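Local atomic coordinates of R.MvaI (Kocuria varians, PDB entry 2OA9), a protein that acts as a monomeric restriction endonuclease that recognises its DNA target sequence asymmetrically and probably cleaves it with the help of bound divalent metal ions. Residues T71-S76 with Q156-K161; T85-R90 with I211-Y216. One frame throughout, in Å; residues are numbered along the deposited sequence.

Contact 1 of 2, residues T71-S76 with Q156-K161; sequences TLFTKS and QNQLDK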
loop_
_atom_site.group_PDB
_atom_site.type_symbol
_atom_site.label_atom_id
_atom_site.label_comp_id
_atom_site.label_asym_id
_atom_site.label_seq_id
_atom_site.Cartn_x
_atom_site.Cartn_y
_atom_site.Cartn_z
ATOM N N THR A 71 2.528 1.364 -1.001
ATOM C CA THR A 71 2.754 0.866 0.340
ATOM C C THR A 71 1.576 1.221 1.219
ATOM O O THR A 71 1.342 2.377 1.491
ATOM C CB THR A 71 4.014 1.504 0.886
ATOM O OG1 THR A 71 5.114 1.112 0.061
ATOM C CG2 THR A 71 4.310 1.022 2.305
ATOM N N LEU A 72 0.857 0.211 1.673
ATOM C CA LEU A 72 -0.312 0.404 2.531
ATOM C C LEU A 72 0.111 0.918 3.893
ATOM O O LEU A 72 -0.484 1.841 4.418
ATOM C CB LEU A 72 -1.056 -0.916 2.688
ATOM C CG LEU A 72 -1.638 -1.467 1.370
ATOM C CD1 LEU A 72 -1.984 -2.944 1.473
ATOM C CD2 LEU A 72 -2.844 -0.675 0.946
ATOM N N PHE A 73 1.140 0.298 4.441
ATOM C CA PHE A 73 1.711 0.650 5.738
ATOM C C PHE A 73 2.993 -0.117 5.943
ATOM O O PHE A 73 3.292 -1.057 5.220
ATOM C CB PHE A 73 0.708 0.361 6.883
ATOM C CG PHE A 73 0.274 -1.092 6.992
ATOM C CD1 PHE A 73 1.003 -2.018 7.686
ATOM C CD2 PHE A 73 -0.889 -1.512 6.373
ATOM C CE1 PHE A 73 0.583 -3.343 7.804
ATOM C CE2 PHE A 73 -1.285 -2.838 6.432
ATOM C CZ PHE A 73 -0.548 -3.763 7.151
ATOM N N THR A 74 3.741 0.269 6.965
ATOM C CA THR A 74 4.917 -0.451 7.418
ATOM C C THR A 74 4.668 -0.883 8.857
ATOM O O THR A 74 4.035 -0.147 9.657
ATOM C CB THR A 74 6.216 0.416 7.324
ATOM O OG1 THR A 74 6.052 1.645 8.050
ATOM C CG2 THR A 74 6.490 0.848 5.920
ATOM N N LYS A 75 5.140 -2.078 9.197
ATOM C CA LYS A 75 4.942 -2.617 10.532
ATOM C C LYS A 75 5.824 -3.818 10.747
ATOM O O LYS A 75 5.774 -4.781 9.958
ATOM C CB LYS A 75 3.471 -2.988 10.788
ATOM C CG LYS A 75 3.139 -3.598 12.173
ATOM C CD LYS A 75 3.231 -2.558 13.265
ATOM C CE LYS A 75 2.861 -3.180 14.591
ATOM N NZ LYS A 75 3.947 -4.064 15.100
ATOM N N SER A 76 6.586 -3.739 11.838
ATOM C CA SER A 76 7.427 -4.827 12.306
ATOM C C SER A 76 6.627 -5.978 12.891
ATOM O O SER A 76 5.521 -5.783 13.363
ATOM C CB SER A 76 8.421 -4.318 13.350
ATOM O OG SER A 76 9.451 -3.568 12.728
ATOM N N GLN A 156 -4.789 -4.941 11.650
ATOM C CA GLN A 156 -6.028 -4.180 11.700
ATOM C C GLN A 156 -5.813 -2.750 12.197
ATOM O O GLN A 156 -6.340 -1.803 11.607
ATOM C CB GLN A 156 -7.029 -4.869 12.610
ATOM C CG GLN A 156 -8.372 -4.174 12.634
ATOM C CD GLN A 156 -9.496 -5.153 12.421
ATOM O OE1 GLN A 156 -9.893 -5.389 11.290
ATOM N NE2 GLN A 156 -9.987 -5.760 13.507
ATOM N N ASN A 157 -4.994 -2.606 13.236
ATOM C CA ASN A 157 -4.674 -1.313 13.798
ATOM C C ASN A 157 -3.922 -0.442 12.790
ATOM O O ASN A 157 -4.212 0.732 12.689
ATOM C CB ASN A 157 -3.851 -1.466 15.090
ATOM C CG ASN A 157 -3.372 -0.139 15.630
ATOM O OD1 ASN A 157 -2.173 0.143 15.654
ATOM N ND2 ASN A 157 -4.322 0.693 16.080
ATOM N N GLN A 158 -2.992 -1.025 12.029
ATOM C CA GLN A 158 -2.283 -0.297 10.993
ATOM C C GLN A 158 -3.217 0.200 9.911
ATOM O O GLN A 158 -3.125 1.361 9.450
ATOM C CB GLN A 158 -1.230 -1.199 10.352
ATOM C CG GLN A 158 -0.060 -1.422 11.232
ATOM C CD GLN A 158 0.628 -0.126 11.551
ATOM O OE1 GLN A 158 1.144 0.541 10.651
ATOM N NE2 GLN A 158 0.579 0.280 12.823
ATOM N N LEU A 159 -4.136 -0.666 9.513
ATOM C CA LEU A 159 -5.111 -0.309 8.489
ATOM C C LEU A 159 -6.010 0.836 8.981
ATOM O O LEU A 159 -6.188 1.823 8.272
ATOM C CB LEU A 159 -5.950 -1.511 8.061
ATOM C CG LEU A 159 -5.236 -2.599 7.255
ATOM C CD1 LEU A 159 -6.089 -3.846 7.292
ATOM C CD2 LEU A 159 -4.918 -2.183 5.803
ATOM N N ASP A 160 -6.524 0.701 10.202
ATOM C CA ASP A 160 -7.326 1.744 10.850
ATOM C C ASP A 160 -6.585 3.087 10.928
ATOM O O ASP A 160 -7.195 4.137 10.729
ATOM C CB ASP A 160 -7.723 1.320 12.272
ATOM C CG ASP A 160 -8.744 0.183 12.309
ATOM O OD1 ASP A 160 -9.402 -0.130 11.288
ATOM O OD2 ASP A 160 -8.962 -0.456 13.362
ATOM N N LYS A 161 -5.292 3.060 11.226
ATOM C CA LYS A 161 -4.519 4.281 11.435
ATOM C C LYS A 161 -3.982 4.895 10.150
ATOM O O LYS A 161 -3.838 6.112 10.078
ATOM C CB LYS A 161 -3.320 4.010 12.347
ATOM C CG LYS A 161 -3.479 4.385 13.805
ATOM C CD LYS A 161 -2.112 4.357 14.503
ATOM C CE LYS A 161 -1.557 2.948 14.649
ATOM N NZ LYS A 161 -1.212 2.635 16.073
#
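Apolar packing of a helix against an edge strand makes this contact: Phe73, on outer strand 69-74 of a five-stranded antiparallel sheet, presses its ring against Gln158 and Leu159 of helix 152-162. The two short axes pass 8.5 Å apart at 121°, and the buried interface is carried by side chains. Gln158 meets the ring from above, its CB lying 3.7 Å from the centroid of the Phe73 ring and 16° off the ring normal, a CH-pi contact made by the aliphatic root of a polar residue. Leu159 approaches obliquely, CD2 standing 3.7 Å from CE2 of Phe73. With chi1 at 60°, CG of Phe73 sits between the backbone N and the carbonyl carbon, and the ring carries on toward the helix from a CB that already points that way. The ring also stacks with Phe232 of the neighbouring strand 225-235 and touches Leu155 and Leu198, a setting that suits a large, flat, wholly apolar group. With an alanine in place of Phe73, the space under Gln158 and Leu159 is likely to be left poorly filled and Phe232 would probably lose its stacking partner. Just beyond the strand, the lysine chain of Lys75 runs across Gln158 at about a right angle, with CB of Lys75 3.9 Å from CG of Gln158. A long side chain can pack its methylenes here and still take its charge elsewhere: bends at chi2 and chi4 bring NZ of Lys75 back to the carbonyl O of Ser76, 2.9 Å away. The arrangement is that of a helix packed on a sheet through an aromatic residue, at the margin of an antiparallel sheet in this MvaI/BcnI-family enzyme.

Contact 2 of 2, residues T85-R90 with I211-Y216; sequences TMLRNR and IRIGAY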
loop_
_atom_site.group_PDB
_atom_site.type_symbol
_atom_site.label_atom_id
_atom_site.label_comp_id
_atom_site.label_asym_id
_atom_site.label_seq_id
_atom_site.Cartn_x
_atom_site.Cartn_y
_atom_site.Cartn_z
ATOM N N THR A 85 15.826 -7.891 14.173
ATOM C CA THR A 85 17.220 -8.142 14.480
ATOM C C THR A 85 17.613 -9.606 14.334
ATOM O O THR A 85 18.642 -9.935 13.771
ATOM C CB THR A 85 17.566 -7.641 15.880
ATOM O OG1 THR A 85 17.263 -6.226 15.961
ATOM C CG2 THR A 85 19.050 -7.832 16.205
ATOM N N MET A 86 16.762 -10.521 14.832
ATOM C CA MET A 86 17.046 -11.943 14.617
ATOM C C MET A 86 17.095 -12.289 13.145
ATOM O O MET A 86 17.956 -13.027 12.682
ATOM C CB MET A 86 16.029 -12.834 15.316
ATOM C CG MET A 86 16.309 -14.321 15.198
ATOM S SD MET A 86 15.617 -15.101 13.684
ATOM C CE MET A 86 13.927 -14.972 14.100
ATOM N N LEU A 87 16.140 -11.767 12.380
ATOM C CA LEU A 87 16.035 -12.128 10.985
ATOM C C LEU A 87 17.267 -11.693 10.226
ATOM O O LEU A 87 17.817 -12.428 9.411
ATOM C CB LEU A 87 14.800 -11.522 10.336
ATOM C CG LEU A 87 13.446 -12.070 10.753
ATOM C CD1 LEU A 87 12.342 -11.174 10.170
ATOM C CD2 LEU A 87 13.253 -13.514 10.306
ATOM N N ARG A 88 17.731 -10.484 10.479
ATOM C CA ARG A 88 18.873 -10.014 9.722
ATOM C C ARG A 88 20.147 -10.775 10.087
ATOM O O ARG A 88 20.899 -11.171 9.198
ATOM C CB ARG A 88 19.018 -8.484 9.837
ATOM C CG ARG A 88 19.723 -7.966 11.004
ATOM C CD ARG A 88 19.889 -6.424 10.970
ATOM N NE ARG A 88 20.393 -6.058 12.234
ATOM C CZ ARG A 88 21.685 -5.993 12.533
ATOM N NH1 ARG A 88 22.631 -6.273 11.627
ATOM N NH2 ARG A 88 22.057 -5.689 13.769
ATOM N N ASN A 89 20.346 -10.975 11.397
ATOM C CA ASN A 89 21.579 -11.595 11.857
ATOM C C ASN A 89 21.594 -13.086 11.484
ATOM O O ASN A 89 22.612 -13.598 11.028
ATOM C CB ASN A 89 21.775 -11.429 13.332
ATOM C CG ASN A 89 22.411 -10.091 13.667
ATOM O OD1 ASN A 89 23.034 -9.525 12.808
ATOM N ND2 ASN A 89 22.202 -9.586 14.856
ATOM N N ARG A 90 20.472 -13.773 11.641
ATOM C CA ARG A 90 20.430 -15.214 11.396
ATOM C C ARG A 90 20.347 -15.529 9.906
ATOM O O ARG A 90 21.104 -16.352 9.407
ATOM C CB ARG A 90 19.288 -15.885 12.155
ATOM C CG ARG A 90 19.299 -17.388 12.024
ATOM C CD ARG A 90 18.156 -18.067 12.692
ATOM N NE ARG A 90 18.163 -17.917 14.141
ATOM C CZ ARG A 90 17.141 -18.305 14.903
ATOM N NH1 ARG A 90 16.047 -18.826 14.362
ATOM N NH2 ARG A 90 17.190 -18.127 16.217
ATOM N N ILE A 211 10.491 -6.931 3.210
ATOM C CA ILE A 211 11.376 -6.880 4.392
ATOM C C ILE A 211 12.604 -6.106 3.982
ATOM O O ILE A 211 13.282 -6.475 3.031
ATOM C CB ILE A 211 11.720 -8.280 4.817
ATOM C CG1 ILE A 211 10.447 -9.036 5.170
ATOM C CG2 ILE A 211 12.750 -8.251 5.966
ATOM C CD1 ILE A 211 10.678 -10.523 5.429
ATOM N N ARG A 212 12.909 -5.040 4.712
ATOM C CA ARG A 212 14.057 -4.171 4.397
ATOM C C ARG A 212 14.698 -3.792 5.709
ATOM O O ARG A 212 14.490 -2.696 6.256
ATOM C CB ARG A 212 13.591 -2.969 3.576
ATOM C CG ARG A 212 14.676 -2.081 3.035
ATOM C CD ARG A 212 14.155 -0.704 2.643
ATOM N NE ARG A 212 14.196 -0.443 1.206
ATOM C CZ ARG A 212 15.091 0.333 0.578
ATOM N NH1 ARG A 212 16.100 0.930 1.210
ATOM N NH2 ARG A 212 14.978 0.501 -0.729
ATOM N N ILE A 213 15.483 -4.709 6.228
ATOM C CA ILE A 213 16.111 -4.547 7.522
ATOM C C ILE A 213 17.610 -4.293 7.308
ATOM O O ILE A 213 18.359 -5.182 6.883
ATOM C CB ILE A 213 15.954 -5.771 8.383
ATOM C CG1 ILE A 213 14.529 -6.276 8.383
ATOM C CG2 ILE A 213 16.393 -5.432 9.812
ATOM C CD1 ILE A 213 14.326 -7.610 9.037
ATOM N N GLY A 214 18.035 -3.099 7.637
ATOM C CA GLY A 214 19.418 -2.729 7.481
ATOM C C GLY A 214 20.149 -2.683 8.797
ATOM O O GLY A 214 19.663 -3.100 9.834
ATOM N N ALA A 215 21.351 -2.141 8.716
ATOM C CA ALA A 215 22.204 -1.923 9.871
ATOM C C ALA A 215 22.906 -0.572 9.764
ATOM O O ALA A 215 23.398 -0.192 8.699
ATOM C CB ALA A 215 23.253 -3.063 9.993
ATOM N N TYR A 216 22.994 0.133 10.867
ATOM C CA TYR A 216 23.761 1.378 10.908
ATOM C C TYR A 216 25.233 1.075 10.634
ATOM O O TYR A 216 25.770 0.094 11.130
ATOM C CB TYR A 216 23.572 2.081 12.248
ATOM C CG TYR A 216 22.175 2.634 12.435
ATOM C CD1 TYR A 216 21.723 3.700 11.682
ATOM C CD2 TYR A 216 21.275 2.036 13.324
ATOM C CE1 TYR A 216 20.421 4.215 11.849
ATOM C CE2 TYR A 216 19.981 2.539 13.493
ATOM C CZ TYR A 216 19.566 3.630 12.751
ATOM O OH TYR A 216 18.285 4.148 12.886
#
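Helix-on-sheet packing joins helix 83-91 to strand 207-215, the middle strand of an antiparallel five-stranded sheet, with Leu87 and Arg88 set against Ile213, Gly214 and Ala215. The short helix and strand axes cross at 75° and come within 8.7 Å of each other. The backbones are nearest at Arg88 and Ile213, whose CA atoms are 6.5 Å apart. Ile213 is the apolar centre of the contact, and its beta-branch lets it serve two neighbours. Its CD1 reaches CB of Leu87 at 4.1 Å, while CG2 packs against the methylenes of Arg88, 3.8 Å from CD. Leucine suits its place because its other neighbours are apolar too: Leu102 and Val148 touch it from two further strands.

Arg88 is buried, and its length is used in two ways. The aliphatic part lies across Ile213, with CD only 3.5 Å from the carbonyl O of Gly214; the charged end travels on toward the end of the strand. A chi1 of 84° puts CG between the backbone N and carbonyl carbon, and from there the chain runs extended to NE. All three guanidinium nitrogens find oxygen acceptors outside the two segments: NE binds OG1 of Thr225, NH1 the carbonyl O of Asn100 and NH2 that of Gly223. Such a grip at three points should fix the rotation of the group and satisfy its polar atoms in a buried place, tying the helix to the chain around both neighbouring strands. A small residue fits beside this flat group: the methyl carbon CB of Ala215 lies over one guanidinium face, 3.7 Å from NH1 of Arg88.

Overall arrangement
Contacts 1 and 2 are built on the same five-stranded antiparallel sheet, with centres 20 Å apart and nearest atoms about 7 Å apart, so they do not touch. Contact 1 uses outer strand 69-74; contact 2 uses central strand 207-215, and strand 225-235 lies between and pairs with both. Strand 69-74 leads on to helix 83-91, and helix 152-162 precedes strand 207-215, so the segments alternate along the chain: 71-76, 85-90, 156-161, 211-216. Two helices distant in sequence are thereby packed against one sheet, and the interleaved order means that parts of the chain 80 or more residues apart are brought together around it.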